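Local coordinates for protein transcriptional regulator (Pyrococcus horikoshii, PDB 1UDD) that is of unknown function but belongs to the all-helical TENA/THI-4/PQQC family, as a TenA homologue, and is modelled as an assembly of four chains, at residues Pro24-Val27 against Gln28-Gly32; Leu34-Glu37 against Lys38-Tyr42; Ile156-Tyr159 against Arg160-Gly163; Phe207-Met210 against Ala211-Gly214. All blocks are in the same frame, centred on the assembly; numbering follows the deposited sequence.

Contact 1. Residues Pro24-Val27 against Gln28-Gly32; sequences PFVV and QLYSG
Pro24 and Gln28 open a run of i to i+4 backbone hydrogen bonds along helix 24-31. Gln28 N meets Pro24 O at 2.7 Å. Leu29 N to Phe25 O (2.9 Å), Tyr30 N to Val26 O and Ser31 N to Val27 O continue the ladder. Gly32 then leaves the helix with a positive phi of 108°, and its N still bonds to Gln28 O. In this all-helical TENA/THI-4/PQQC fold the short helix lies against helix 190-213 and helix 157-164. Its apolar contacts follow the same four-residue spacing. Phe25 CE2 reaches Leu29 CD1 at 4.0 Å, and the two side chains run at a slant to each other. Val26 CG1 lies 4.2 Å from Tyr30 CD1. The tyrosine ring also turns its edge to the backbone, with CD1 3.4 Å from Val26 O and that oxygen in the ring plane. On the partly exposed side, Gln28 has CG beside its own backbone N (chi1 -75°) and an extended chain. This folds it back over Pro24, with CG 3.3 Å from Pro24 O. Ser31 OG turns to the chain beyond the helix and hydrogen-bonds Thr33 N.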
loop_
_atom_site.group_PDB
_atom_site.type_symbol
_atom_site.label_atom_id
_atom_site.label_comp_id
_atom_site.label_asym_id
_atom_site.label_seq_id
_atom_site.Cartn_x
_atom_site.Cartn_y
_atom_site.Cartn_z
ATOM N N PRO A 24 19.101 26.307 18.039
ATOM C CA PRO A 24 19.440 27.645 17.546
ATOM C C PRO A 24 18.468 28.162 16.495
ATOM O O PRO A 24 17.962 29.279 16.605
ATOM C CB PRO A 24 20.842 27.451 16.986
ATOM C CG PRO A 24 21.408 26.455 17.923
ATOM C CD PRO A 24 20.297 25.453 18.090
ATOM N N PHE A 25 18.198 27.345 15.482
ATOM C CA PHE A 25 17.283 27.754 14.424
ATOM C C PHE A 25 15.927 28.136 15.004
ATOM O O PHE A 25 15.369 29.186 14.670
ATOM C CB PHE A 25 17.099 26.636 13.408
ATOM C CG PHE A 25 16.484 27.094 12.119
ATOM C CD1 PHE A 25 17.280 27.351 11.010
ATOM C CD2 PHE A 25 15.113 27.294 12.020
ATOM C CE1 PHE A 25 16.720 27.798 9.825
ATOM C CE2 PHE A 25 14.543 27.744 10.836
ATOM C CZ PHE A 25 15.350 27.994 9.738
ATOM N N VAL A 26 15.400 27.283 15.875
ATOM C CA VAL A 26 14.113 27.540 16.498
ATOM C C VAL A 26 14.187 28.791 17.379
ATOM O O VAL A 26 13.383 29.719 17.231
ATOM C CB VAL A 26 13.650 26.346 17.379
ATOM C CG1 VAL A 26 12.449 26.752 18.201
ATOM C CG2 VAL A 26 13.295 25.145 16.498
ATOM N N VAL A 27 15.152 28.807 18.295
ATOM C CA VAL A 27 15.310 29.938 19.198
ATOM C C VAL A 27 15.488 31.240 18.429
ATOM O O VAL A 27 14.859 32.251 18.747
ATOM C CB VAL A 27 16.512 29.748 20.137
ATOM C CG1 VAL A 27 16.670 30.971 21.026
ATOM C CG2 VAL A 27 16.317 28.511 20.990
ATOM N N GLN A 28 16.326 31.217 17.403
ATOM C CA GLN A 28 16.564 32.433 16.633
ATOM C C GLN A 28 15.388 32.857 15.769
ATOM O O GLN A 28 15.182 34.055 15.538
ATOM C CB GLN A 28 17.813 32.275 15.770
ATOM C CG GLN A 28 19.089 32.379 16.572
ATOM C CD GLN A 28 20.320 32.252 15.712
ATOM O OE1 GLN A 28 20.364 32.759 14.590
ATOM N NE2 GLN A 28 21.335 31.585 16.237
ATOM N N LEU A 29 14.610 31.887 15.304
ATOM C CA LEU A 29 13.466 32.200 14.462
ATOM C C LEU A 29 12.435 32.933 15.310
ATOM O O LEU A 29 11.859 33.927 14.875
ATOM C CB LEU A 29 12.834 30.918 13.889
ATOM C CG LEU A 29 12.074 30.993 12.555
ATOM C CD1 LEU A 29 11.348 29.667 12.334
ATOM C CD2 LEU A 29 11.074 32.130 12.545
ATOM N N TYR A 30 12.207 32.439 16.522
ATOM C CA TYR A 30 11.222 33.046 17.406
ATOM C C TYR A 30 11.684 34.339 18.066
ATOM O O TYR A 30 10.867 35.200 18.375
ATOM C CB TYR A 30 10.747 32.037 18.463
ATOM C CG TYR A 30 9.659 31.101 17.954
ATOM C CD1 TYR A 30 9.961 30.013 17.125
ATOM C CD2 TYR A 30 8.320 31.347 18.253
ATOM C CE1 TYR A 30 8.944 29.196 16.603
ATOM C CE2 TYR A 30 7.301 30.544 17.737
ATOM C CZ TYR A 30 7.615 29.474 16.912
ATOM O OH TYR A 30 6.587 28.715 16.385
ATOM N N SER A 31 12.981 34.488 18.277
ATOM C CA SER A 31 13.475 35.718 18.890
ATOM C C SER A 31 13.510 36.815 17.828
ATOM O O SER A 31 13.301 37.986 18.131
ATOM C CB SER A 31 14.879 35.521 19.456
ATOM O OG SER A 31 15.812 35.336 18.405
ATOM N N GLY A 32 13.768 36.423 16.585
ATOM C CA GLY A 32 13.820 37.376 15.490
ATOM C C GLY A 32 15.240 37.577 15.014
ATOM O O GLY A 32 15.517 38.412 14.157
#

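Contact 2. Residues Leu34-Glu37 against Lys38-Tyr42; sequences LPLE and KFKFY
Leu34 and Lys38 meet where helix 36-63 begins, with Pro35 as its N-cap residue. Pro35 O takes Lys38 N at 2.7 Å and, weakly, Phe39 N. Regular i to i+4 bonds follow, from Lys40 N to Leu36 O and from Phe41 N to Glu37 O. The tight side is apolar. Leu34 spreads its two methyls over the first turn: CD1 lies 4.0 Å from Lys38 CB, and CD2 lies 3.9 Å from Phe39 CB. The Leu34 and Phe39 side chains cross at about a right angle. Leu34 and Phe39 are both buried; Leu34 packs on helix 24-31, and Phe39 meets Tyr159 and Trp162 edge-to-face. Lys38 bridges the two sides. Its extended chain runs alongside the Pro35 ring, with CD 4.0 Å from Pro35 CD, and its ammonium makes a cation-pi contact with Trp212. The solvent side is looser and more polar. Leu36 and Glu37 are exposed there, and Lys40 is partly so. Lys40 has CG beside its backbone N (chi1 -68°), and its straight chain passes back along the helix over Leu36. Glu37 bends at chi2 (-48°) to bring its carboxylate across that chain. The resulting salt bridge is long, with Glu37 OE1 3.6 Å from Lys40 NZ. The lysine stem is equally near, since Lys40 CD also lies 3.6 Å from Glu37 OE1.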
loop_
_atom_site.group_PDB
_atom_site.type_symbol
_atom_site.label_atom_id
_atom_site.label_comp_id
_atom_site.label_asym_id
_atom_site.label_seq_id
_atom_site.Cartn_x
_atom_site.Cartn_y
_atom_site.Cartn_z
ATOM N N LEU A 34 17.186 35.042 13.672
ATOM C CA LEU A 34 17.537 34.188 12.548
ATOM C C LEU A 34 17.836 34.989 11.274
ATOM O O LEU A 34 17.088 35.900 10.909
ATOM C CB LEU A 34 16.407 33.183 12.262
ATOM C CG LEU A 34 16.788 32.102 11.240
ATOM C CD1 LEU A 34 17.755 31.137 11.900
ATOM C CD2 LEU A 34 15.543 31.355 10.738
ATOM N N PRO A 35 18.953 34.674 10.597
ATOM C CA PRO A 35 19.296 35.387 9.363
ATOM C C PRO A 35 18.280 34.993 8.285
ATOM O O PRO A 35 18.128 33.811 7.971
ATOM C CB PRO A 35 20.700 34.876 9.048
ATOM C CG PRO A 35 21.259 34.553 10.402
ATOM C CD PRO A 35 20.091 33.865 11.070
ATOM N N LEU A 36 17.590 35.984 7.730
ATOM C CA LEU A 36 16.568 35.764 6.712
ATOM C C LEU A 36 16.941 34.742 5.652
ATOM O O LEU A 36 16.063 34.141 5.037
ATOM C CB LEU A 36 16.207 37.087 6.036
ATOM C CG LEU A 36 14.941 37.084 5.175
ATOM C CD1 LEU A 36 13.767 36.603 6.012
ATOM C CD2 LEU A 36 14.674 38.485 4.641
ATOM N N GLU A 37 18.236 34.542 5.436
ATOM C CA GLU A 37 18.686 33.580 4.438
ATOM C C GLU A 37 18.437 32.149 4.877
ATOM O O GLU A 37 18.130 31.287 4.048
ATOM C CB GLU A 37 20.173 33.756 4.138
ATOM C CG GLU A 37 20.478 34.888 3.177
ATOM C CD GLU A 37 19.597 34.847 1.933
ATOM O OE1 GLU A 37 18.468 35.389 1.980
ATOM O OE2 GLU A 37 20.035 34.259 0.915
ATOM N N LYS A 38 18.594 31.899 6.175
ATOM C CA LYS A 38 18.377 30.570 6.725
ATOM C C LYS A 38 16.897 30.226 6.724
ATOM O O LYS A 38 16.528 29.070 6.547
ATOM C CB LYS A 38 18.936 30.479 8.148
ATOM C CG LYS A 38 20.445 30.595 8.201
ATOM C CD LYS A 38 20.996 30.261 9.565
ATOM C CE LYS A 38 22.486 29.969 9.460
ATOM N NZ LYS A 38 23.073 29.522 10.757
ATOM N N PHE A 39 16.052 31.230 6.912
ATOM C CA PHE A 39 14.609 31.011 6.922
ATOM C C PHE A 39 14.164 30.602 5.525
ATOM O O PHE A 39 13.350 29.688 5.366
ATOM C CB PHE A 39 13.876 32.284 7.361
ATOM C CG PHE A 39 12.388 32.113 7.534
ATOM C CD1 PHE A 39 11.878 31.165 8.416
ATOM C CD2 PHE A 39 11.496 32.927 6.841
ATOM C CE1 PHE A 39 10.500 31.028 8.612
ATOM C CE2 PHE A 39 10.116 32.804 7.025
ATOM C CZ PHE A 39 9.615 31.846 7.920
ATOM N N LYS A 40 14.704 31.270 4.508
ATOM C CA LYS A 40 14.342 30.937 3.138
ATOM C C LYS A 40 14.737 29.504 2.801
ATOM O O LYS A 40 13.987 28.808 2.131
ATOM C CB LYS A 40 14.987 31.911 2.149
ATOM C CG LYS A 40 14.441 33.321 2.248
ATOM C CD LYS A 40 15.118 34.231 1.241
ATOM C CE LYS A 40 14.766 35.688 1.466
ATOM N NZ LYS A 40 15.415 36.553 0.433
ATOM N N PHE A 41 15.905 29.061 3.258
ATOM C CA PHE A 41 16.330 27.688 2.980
ATOM C C PHE A 41 15.334 26.707 3.605
ATOM O O PHE A 41 14.985 25.682 3.007
ATOM C CB PHE A 41 17.713 27.416 3.562
ATOM C CG PHE A 41 18.219 26.043 3.267
ATOM C CD1 PHE A 41 18.842 25.761 2.052
ATOM C CD2 PHE A 41 18.039 25.013 4.183
ATOM C CE1 PHE A 41 19.280 24.465 1.752
ATOM C CE2 PHE A 41 18.466 23.720 3.896
ATOM C CZ PHE A 41 19.090 23.442 2.676
ATOM N N TYR A 42 14.900 27.035 4.820
ATOM C CA TYR A 42 13.935 26.232 5.556
ATOM C C TYR A 42 12.587 26.227 4.837
ATOM O O TYR A 42 12.046 25.157 4.530
ATOM C CB TYR A 42 13.784 26.786 6.986
ATOM C CG TYR A 42 12.548 26.320 7.729
ATOM C CD1 TYR A 42 12.387 24.982 8.110
ATOM C CD2 TYR A 42 11.527 27.217 8.029
ATOM C CE1 TYR A 42 11.231 24.554 8.770
ATOM C CE2 TYR A 42 10.371 26.803 8.682
ATOM C CZ TYR A 42 10.229 25.472 9.046
ATOM O OH TYR A 42 9.066 25.073 9.653
#

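Contact 3. Residues Ile156-Tyr159 against Arg160-Gly163; sequences IKIY and REWG
Arg160 folds back on Lys157 through two torsions: chi1 of -70° sets CG beside the backbone N, and a bend at chi3 (-55°) turns the guanidinium over the first turn. One face of that group lies on Lys157 CA, which sits 3.4 Å above its plane and toward its rim. Arg160 NH2 is 3.6 Å from Lys157 CB. The lysine chain leads off extended, and Lys157 NZ stays 5.5 Å from Arg160 NH2, a separation of like charges. Arg160 NH1 hydrogen-bonds Asn154 O, which ties the side chain to the loop before the helix. Helix 157-164 is short, with Ile156 at the N-cap position, and these residues make up nearly all of it. Arg160 N bonds to Ile156 O at 3.1 Å. Trp162 N to Ile158 O and Gly163 N to Tyr159 O, each 2.9 Å, carry the helix on. The other side faces the protein. The Ile156 CG2 methyl sits 4.0 Å above the centre of the Tyr159 ring, and Tyr159 OH hydrogen-bonds Leu34 O. Tyr159 and Trp162 pack on Leu29 of helix 24-31. Tyr159 also touches Leu36 of helix 36-63, while Ile158 and Trp162 touch Leu90 of helix 82-93.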
loop_
_atom_site.group_PDB
_atom_site.type_symbol
_atom_site.label_atom_id
_atom_site.label_comp_id
_atom_site.label_asym_id
_atom_site.label_seq_id
_atom_site.Cartn_x
_atom_site.Cartn_y
_atom_site.Cartn_z
ATOM N N ILE A 156 10.965 41.055 13.329
ATOM C CA ILE A 156 10.640 40.679 11.957
ATOM C C ILE A 156 9.199 40.214 11.711
ATOM O O ILE A 156 8.810 39.113 12.114
ATOM C CB ILE A 156 11.617 39.592 11.481
ATOM C CG1 ILE A 156 13.045 39.992 11.881
ATOM C CG2 ILE A 156 11.507 39.425 9.979
ATOM C CD1 ILE A 156 14.136 39.006 11.474
ATOM N N LYS A 157 8.424 41.049 11.016
ATOM C CA LYS A 157 7.018 40.760 10.726
ATOM C C LYS A 157 6.715 39.402 10.109
ATOM O O LYS A 157 5.731 38.758 10.480
ATOM C CB LYS A 157 6.415 41.844 9.826
ATOM C CG LYS A 157 4.929 41.634 9.524
ATOM C CD LYS A 157 4.280 42.898 8.974
ATOM C CE LYS A 157 2.759 42.769 8.927
ATOM N NZ LYS A 157 2.056 44.075 8.719
ATOM N N ILE A 158 7.539 38.975 9.160
ATOM C CA ILE A 158 7.324 37.691 8.504
ATOM C C ILE A 158 7.414 36.557 9.523
ATOM O O ILE A 158 6.592 35.640 9.512
ATOM C CB ILE A 158 8.346 37.454 7.366
ATOM C CG1 ILE A 158 8.043 38.399 6.198
ATOM C CG2 ILE A 158 8.276 36.005 6.883
ATOM C CD1 ILE A 158 8.942 38.197 5.007
ATOM N N TYR A 159 8.412 36.625 10.400
ATOM C CA TYR A 159 8.570 35.610 11.426
ATOM C C TYR A 159 7.363 35.627 12.359
ATOM O O TYR A 159 6.893 34.577 12.792
ATOM C CB TYR A 159 9.836 35.855 12.244
ATOM C CG TYR A 159 11.118 35.663 11.487
ATOM C CD1 TYR A 159 11.120 35.178 10.182
ATOM C CD2 TYR A 159 12.343 35.971 12.075
ATOM C CE1 TYR A 159 12.312 35.009 9.480
ATOM C CE2 TYR A 159 13.538 35.805 11.385
ATOM C CZ TYR A 159 13.518 35.330 10.089
ATOM O OH TYR A 159 14.698 35.208 9.388
ATOM N N ARG A 160 6.856 36.818 12.670
ATOM C CA ARG A 160 5.706 36.917 13.562
ATOM C C ARG A 160 4.473 36.293 12.942
ATOM O O ARG A 160 3.758 35.543 13.601
ATOM C CB ARG A 160 5.392 38.370 13.924
ATOM C CG ARG A 160 6.401 39.042 14.839
ATOM C CD ARG A 160 5.756 40.224 15.553
ATOM N NE ARG A 160 5.165 41.176 14.618
ATOM C CZ ARG A 160 5.855 42.078 13.929
ATOM N NH1 ARG A 160 7.171 42.164 14.070
ATOM N NH2 ARG A 160 5.226 42.890 13.092
ATOM N N GLU A 161 4.212 36.613 11.681
ATOM C CA GLU A 161 3.052 36.060 11.005
ATOM C C GLU A 161 3.200 34.540 11.035
ATOM O O GLU A 161 2.299 33.819 11.460
ATOM C CB GLU A 161 3.000 36.546 9.553
ATOM C CG GLU A 161 3.177 38.051 9.375
ATOM C CD GLU A 161 3.025 38.491 7.922
ATOM O OE1 GLU A 161 1.874 38.575 7.440
ATOM O OE2 GLU A 161 4.059 38.744 7.262
ATOM N N TRP A 162 4.361 34.071 10.592
ATOM C CA TRP A 162 4.667 32.647 10.552
ATOM C C TRP A 162 4.382 31.951 11.883
ATOM O O TRP A 162 3.702 30.929 11.927
ATOM C CB TRP A 162 6.139 32.440 10.183
ATOM C CG TRP A 162 6.522 31.002 10.104
ATOM C CD1 TRP A 162 6.370 30.169 9.032
ATOM C CD2 TRP A 162 7.069 30.208 11.158
ATOM N NE1 TRP A 162 6.790 28.900 9.355
ATOM C CE2 TRP A 162 7.224 28.895 10.657
ATOM C CE3 TRP A 162 7.443 30.476 12.485
ATOM C CZ2 TRP A 162 7.741 27.845 11.436
ATOM C CZ3 TRP A 162 7.958 29.432 13.261
ATOM C CH2 TRP A 162 8.100 28.131 12.728
ATOM N N GLY A 163 4.894 32.523 12.966
ATOM C CA GLY A 163 4.711 31.922 14.272
ATOM C C GLY A 163 3.311 31.908 14.850
ATOM O O GLY A 163 2.879 30.894 15.405
#

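Contact 4. Residues Phe207-Met210 against Ala211-Gly214; sequences FWEM and AWRG
Glu209 and Arg213 pair one turn apart near the end of helix 190-213, the last helix of this all-helical fold. Glu209 OE2 is 3.1 Å from Arg213 NE in a salt bridge. The oxygen lies over a face of the guanidinium, well out of its plane, so the attraction is between charges and no N-H points at it. The carboxylate and guanidinium planes are 64° apart. The same oxygen also sits near the arginine stem, 3.4 Å from Arg213 CG. Glu209 reaches this place by a bend at chi2 (54°). Arg213 stays extended from CG to NE. The second carboxylate oxygen is held from outside: Glu209 OE1 hydrogen-bonds His23 NE2. That bond probably fixes the rotation of the carboxylate and so helps to place OE2.

Beneath the pair run the backbone bonds of the last turns. Ala211 N binds Phe207 O, Trp212 N binds Trp208 O at 2.8 Å, and Arg213 N binds Glu209 O at 2.9 Å. Gly214 N to Met210 O is weak, and Gly214 has already left the helix with positive phi. On the buried side, Ala211 CB rests on the carbonyls of the previous turn, 3.3 Å from Trp208 O. Helix 24-31 packs here, through Phe25 on Ala211 and Val26 on Trp208. Trp208 also meets Tyr42. Met210 has CG between its backbone N and carbonyl carbon (chi1 75°), and its chain curls back along the helix. Its CE ends 3.6 Å above the centre of the Phe207 ring.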
loop_
_atom_site.group_PDB
_atom_site.type_symbol
_atom_site.label_atom_id
_atom_site.label_comp_id
_atom_site.label_asym_id
_atom_site.label_seq_id
_atom_site.Cartn_x
_atom_site.Cartn_y
_atom_site.Cartn_z
ATOM N N PHE A 207 15.480 17.893 11.347
ATOM C CA PHE A 207 15.005 18.822 10.340
ATOM C C PHE A 207 15.470 20.246 10.654
ATOM O O PHE A 207 15.903 20.978 9.764
ATOM C CB PHE A 207 13.478 18.785 10.255
ATOM C CG PHE A 207 12.936 19.149 8.901
ATOM C CD1 PHE A 207 12.845 18.186 7.891
ATOM C CD2 PHE A 207 12.487 20.445 8.638
ATOM C CE1 PHE A 207 12.306 18.509 6.634
ATOM C CE2 PHE A 207 11.952 20.778 7.396
ATOM C CZ PHE A 207 11.856 19.807 6.387
ATOM N N TRP A 208 15.364 20.645 11.917
ATOM C CA TRP A 208 15.795 21.983 12.290
ATOM C C TRP A 208 17.294 22.064 12.079
ATOM O O TRP A 208 17.806 23.057 11.570
ATOM C CB TRP A 208 15.444 22.283 13.754
ATOM C CG TRP A 208 13.967 22.395 13.981
ATOM C CD1 TRP A 208 13.195 21.592 14.771
ATOM C CD2 TRP A 208 13.083 23.370 13.413
ATOM N NE1 TRP A 208 11.890 22.008 14.733
ATOM C CE2 TRP A 208 11.791 23.097 13.906
ATOM C CE3 TRP A 208 13.263 24.454 12.533
ATOM C CZ2 TRP A 208 10.675 23.864 13.552
ATOM C CZ3 TRP A 208 12.153 25.219 12.182
ATOM C CH2 TRP A 208 10.873 24.917 12.692
ATOM N N GLU A 209 17.988 20.995 12.451
ATOM C CA GLU A 209 19.433 20.948 12.323
ATOM C C GLU A 209 19.887 21.127 10.883
ATOM O O GLU A 209 20.830 21.868 10.615
ATOM C CB GLU A 209 19.962 19.624 12.875
ATOM C CG GLU A 209 21.486 19.500 12.880
ATOM C CD GLU A 209 22.176 20.652 13.604
ATOM O OE1 GLU A 209 21.662 21.075 14.663
ATOM O OE2 GLU A 209 23.236 21.122 13.118
ATOM N N MET A 210 19.221 20.455 9.950
ATOM C CA MET A 210 19.618 20.582 8.558
ATOM C C MET A 210 19.235 21.955 8.020
ATOM O O MET A 210 19.864 22.462 7.090
ATOM C CB MET A 210 18.989 19.469 7.716
ATOM C CG MET A 210 17.536 19.641 7.436
ATOM S SD MET A 210 17.255 20.485 5.901
ATOM C CE MET A 210 15.425 20.408 5.881
ATOM N N ALA A 211 18.197 22.554 8.597
ATOM C CA ALA A 211 17.781 23.881 8.175
ATOM C C ALA A 211 18.841 24.864 8.688
ATOM O O ALA A 211 19.113 25.886 8.069
ATOM C CB ALA A 211 16.423 24.215 8.761
ATOM N N TRP A 212 19.433 24.535 9.830
ATOM C CA TRP A 212 20.461 25.368 10.436
ATOM C C TRP A 212 21.758 25.243 9.638
ATOM O O TRP A 212 22.448 26.235 9.405
ATOM C CB TRP A 212 20.690 24.941 11.893
ATOM C CG TRP A 212 21.736 25.747 12.607
ATOM C CD1 TRP A 212 22.974 25.319 13.008
ATOM C CD2 TRP A 212 21.644 27.126 12.989
ATOM N NE1 TRP A 212 23.656 26.350 13.614
ATOM C CE2 TRP A 212 22.864 27.470 13.613
ATOM C CE3 TRP A 212 20.649 28.105 12.864
ATOM C CZ2 TRP A 212 23.116 28.755 14.111
ATOM C CZ3 TRP A 212 20.902 29.389 13.363
ATOM C CH2 TRP A 212 22.127 29.697 13.977
ATOM N N ARG A 213 22.073 24.022 9.216
ATOM C CA ARG A 213 23.271 23.756 8.440
ATOM C C ARG A 213 23.134 24.163 6.979
ATOM O O ARG A 213 24.130 24.395 6.304
ATOM C CB ARG A 213 23.625 22.275 8.523
ATOM C CG ARG A 213 24.121 21.853 9.889
ATOM C CD ARG A 213 24.521 20.392 9.878
ATOM N NE ARG A 213 25.263 20.014 11.077
ATOM C CZ ARG A 213 26.411 20.572 11.451
ATOM N NH1 ARG A 213 26.952 21.543 10.721
ATOM N NH2 ARG A 213 27.026 20.153 12.550
ATOM N N GLY A 214 21.904 24.256 6.488
ATOM C CA GLY A 214 21.708 24.634 5.098
ATOM C C GLY A 214 22.163 23.496 4.205
ATOM O O GLY A 214 22.676 23.709 3.105
#

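How the contacts relate
All four contacts are local, each about two turns at or near a helix end, and they lie close together in space. Contacts 1 and 2 lie on successive helices, joined by a probable backbone hydrogen bond, Leu34 N to Gln28 O, 2.9 Å. Contacts 1 and 4 bring helices 24-31 and 190-213 together; contacts 2 and 3 do so for 36-63 and 157-164. Contacts 3 and 4, with centres about 19 Å apart, meet through Trp162 and Trp208. Contact 1 is the most enclosed, with no exposed touching residue; contact 2, with three, is the most open. Salt bridges appear in contacts 2 and 4, whereas contact 1 relies on apolar pairs and contact 3 on a guanidinium laid over backbone.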